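Local structure of Glyoxalase/bleomycin resistance protein/dioxygenase (Vibrio splendidus, 2RK9) at residues V41-T44 / D49-L52. The protein is of unknown specific function but belongs to the glyoxalase/bleomycin resistance protein/dioxygenase superfamily, whose members include metal-dependent enzymes and antibiotic-binding proteins. The protein carries 1 engineered substitution. Residues are numbered along the deposited sequence; the frame is centred on the assembly and turned at random.
Sequences VYLT and DVML
Asp-49 accepts hydrogen bonds from two hydroxyls of the neighbouring strand, those of Tyr-42 and Thr-44, one on each carboxylate oxygen. Tyr-42 OH donates to Asp-49 OD2 over 2.7 Å, reaching its anti side from 33° out of the carboxylate plane, while OD2 itself lies at the edge of the phenol ring. Thr-44 OG1 gives its proton to Asp-49 OD1, also at 2.7 Å and nearly along the C-O axis. In Thr-44 the hydroxyl is trans to the main-chain nitrogen (chi1 -174°), which sets it alongside the Asp-49 side chain, and the same oxygen makes weak hydrogen bonds with Gly-47 N in the turn and with Val-48 O at the start of the next strand.

Strands 40-45 and 48-53 form an antiparallel hairpin, and the backbone bonds follow its register. The hairpin lies in the mixed sheet between strands 30-35 and 7-12; with helix 16-26 these strands follow the beta-alpha-beta-beta-beta order of this superfamily. Val-41 and Leu-52 exchange a reciprocal pair, as do Leu-43 and Val-50. Within the second pair Leu-43 N lies 2.8 Å from Val-50 O.

Apolar contacts divide between the two faces of the sheet. Beside Asp-49, Met-51 (selenomethionine) lays CG 3.4 Å from Tyr-42 CD1, and Met-51 SE makes an oblique Met-aromatic contact, 5.2 Å from the centroid of the Tyr-42 ring; Tyr-33 stacks on the same ring. On the other face Leu-43 CD1 meets Leu-52 CG at 3.7 Å, the side chains crossing at about a right angle, and helix 16-26 packs on Val-41, Leu-43 and Leu-52. Val-50 also touches Trp-79 of the second subunit.

With both carboxylate oxygens engaged, Asp-49 is restrained in its rotation and ties the tyrosine ring to the turn end of the hairpin; the two donated protons would be expected to stabilise its charged form.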
ATOM      1  N   VAL B  41       7.715  10.619  -8.750  1.00  6.33           N
ATOM      2  CA  VAL B  41       7.280   9.926  -9.956  1.00  8.80           C
ATOM      3  C   VAL B  41       5.961   9.206  -9.676  1.00  7.96           C
ATOM      4  O   VAL B  41       5.801   8.565  -8.640  1.00 10.50           O
ATOM      5  CB  VAL B  41       8.323   8.879 -10.404  1.00  8.59           C
ATOM      6  CG1 VAL B  41       7.970   8.352 -11.793  1.00 11.78           C
ATOM      7  CG2 VAL B  41       9.715   9.492 -10.389  1.00 11.85           C
ATOM      8  N   TYR B  42       5.012   9.333 -10.597  1.00  7.40           N
ATOM      9  CA  TYR B  42       3.722   8.674 -10.442  1.00  7.75           C
ATOM     10  C   TYR B  42       3.624   7.597 -11.516  1.00  7.22           C
ATOM     11  O   TYR B  42       3.630   7.903 -12.707  1.00  8.49           O
ATOM     12  CB  TYR B  42       2.582   9.677 -10.616  1.00  8.25           C
ATOM     13  CG  TYR B  42       1.253   9.148 -10.137  1.00  8.43           C
ATOM     14  CD1 TYR B  42       0.765   9.482  -8.882  1.00  8.53           C
ATOM     15  CD2 TYR B  42       0.494   8.296 -10.936  1.00  9.68           C
ATOM     16  CE1 TYR B  42      -0.451   8.985  -8.427  1.00  8.40           C
ATOM     17  CE2 TYR B  42      -0.727   7.788 -10.489  1.00  8.92           C
ATOM     18  CZ  TYR B  42      -1.190   8.141  -9.230  1.00  8.88           C
ATOM     19  OH  TYR B  42      -2.383   7.646  -8.769  1.00 12.30           O
ATOM     20  N   LEU B  43       3.552   6.335 -11.101  1.00  7.63           N
ATOM     21  CA  LEU B  43       3.472   5.250 -12.073  1.00  8.33           C
ATOM     22  C   LEU B  43       2.187   4.436 -11.989  1.00  8.62           C
ATOM     23  O   LEU B  43       1.410   4.554 -11.042  1.00  8.07           O
ATOM     24  CB  LEU B  43       4.674   4.314 -11.929  1.00  9.81           C
ATOM     25  CG  LEU B  43       6.045   4.996 -11.994  1.00 10.23           C
ATOM     26  CD1 LEU B  43       6.446   5.441 -10.604  1.00 11.74           C
ATOM     27  CD2 LEU B  43       7.083   4.031 -12.553  1.00 12.16           C
ATOM     28  N   THR B  44       1.971   3.613 -13.005  1.00  8.43           N
ATOM     29  CA  THR B  44       0.790   2.768 -13.059  1.00  8.02           C
ATOM     30  C   THR B  44       1.107   1.518 -13.864  1.00  7.30           C
ATOM     31  O   THR B  44       1.967   1.528 -14.747  1.00  7.74           O
ATOM     32  CB  THR B  44      -0.402   3.503 -13.724  1.00  9.85           C
ATOM     33  OG1 THR B  44      -1.590   2.701 -13.628  1.00 11.70           O
ATOM     34  CG2 THR B  44      -0.104   3.773 -15.182  1.00 11.60           C
ATOM     35  N   ASP B  49      -2.033   2.182  -9.495  1.00  7.32           N
ATOM     36  CA  ASP B  49      -1.002   3.198  -9.309  1.00  7.54           C
ATOM     37  C   ASP B  49      -0.087   3.083  -8.085  1.00  6.59           C
ATOM     38  O   ASP B  49      -0.456   2.515  -7.058  1.00  6.94           O
ATOM     39  CB  ASP B  49      -1.653   4.589  -9.289  1.00  8.53           C
ATOM     40  CG  ASP B  49      -2.561   4.840 -10.483  1.00 10.66           C
ATOM     41  OD1 ASP B  49      -2.392   4.184 -11.535  1.00 12.37           O
ATOM     42  OD2 ASP B  49      -3.437   5.724 -10.372  1.00 12.56           O
ATOM     43  N   VAL B  50       1.110   3.648  -8.224  1.00  6.34           N
ATOM     44  CA  VAL B  50       2.105   3.686  -7.159  1.00  6.54           C
ATOM     45  C   VAL B  50       2.926   4.966  -7.330  1.00  7.02           C
ATOM     46  O   VAL B  50       3.158   5.422  -8.452  1.00  7.01           O
ATOM     47  CB  VAL B  50       3.082   2.471  -7.214  1.00  8.49           C
ATOM     48  CG1 VAL B  50       3.837   2.464  -8.517  1.00 10.05           C
ATOM     49  CG2 VAL B  50       4.093   2.540  -6.058  1.00 10.01           C
HETATM   50  N   MSE B  51       3.341   5.547  -6.209  1.00  6.49           N
HETATM   51  CA  MSE B  51       4.160   6.750  -6.228  1.00  8.21           C
HETATM   52  C   MSE B  51       5.551   6.474  -5.665  1.00  6.88           C
HETATM   53  O   MSE B  51       5.698   5.802  -4.644  1.00  6.93           O
HETATM   54  CB  MSE B  51       3.517   7.860  -5.401  1.00 10.21           C
HETATM   55  CG  MSE B  51       2.262   8.432  -5.992  1.00 12.99           C
HETATM   56 SE   MSE B  51       1.509   9.733  -4.789  1.00 18.75          SE
HETATM   57  CE  MSE B  51       0.284   8.561  -3.849  1.00 14.65           C
ATOM     58  N   LEU B  52       6.567   6.994  -6.345  1.00  5.89           N
ATOM     59  CA  LEU B  52       7.944   6.842  -5.890  1.00  7.32           C
ATOM     60  C   LEU B  52       8.456   8.229  -5.509  1.00  8.14           C
ATOM     61  O   LEU B  52       8.226   9.204  -6.222  1.00  7.41           O
ATOM     62  CB  LEU B  52       8.831   6.255  -6.991  1.00  7.49           C
ATOM     63  CG  LEU B  52       8.436   4.882  -7.536  1.00  8.03           C
ATOM     64  CD1 LEU B  52       9.464   4.445  -8.581  1.00  9.42           C
ATOM     65  CD2 LEU B  52       8.343   3.858  -6.400  1.00  8.61           C
TER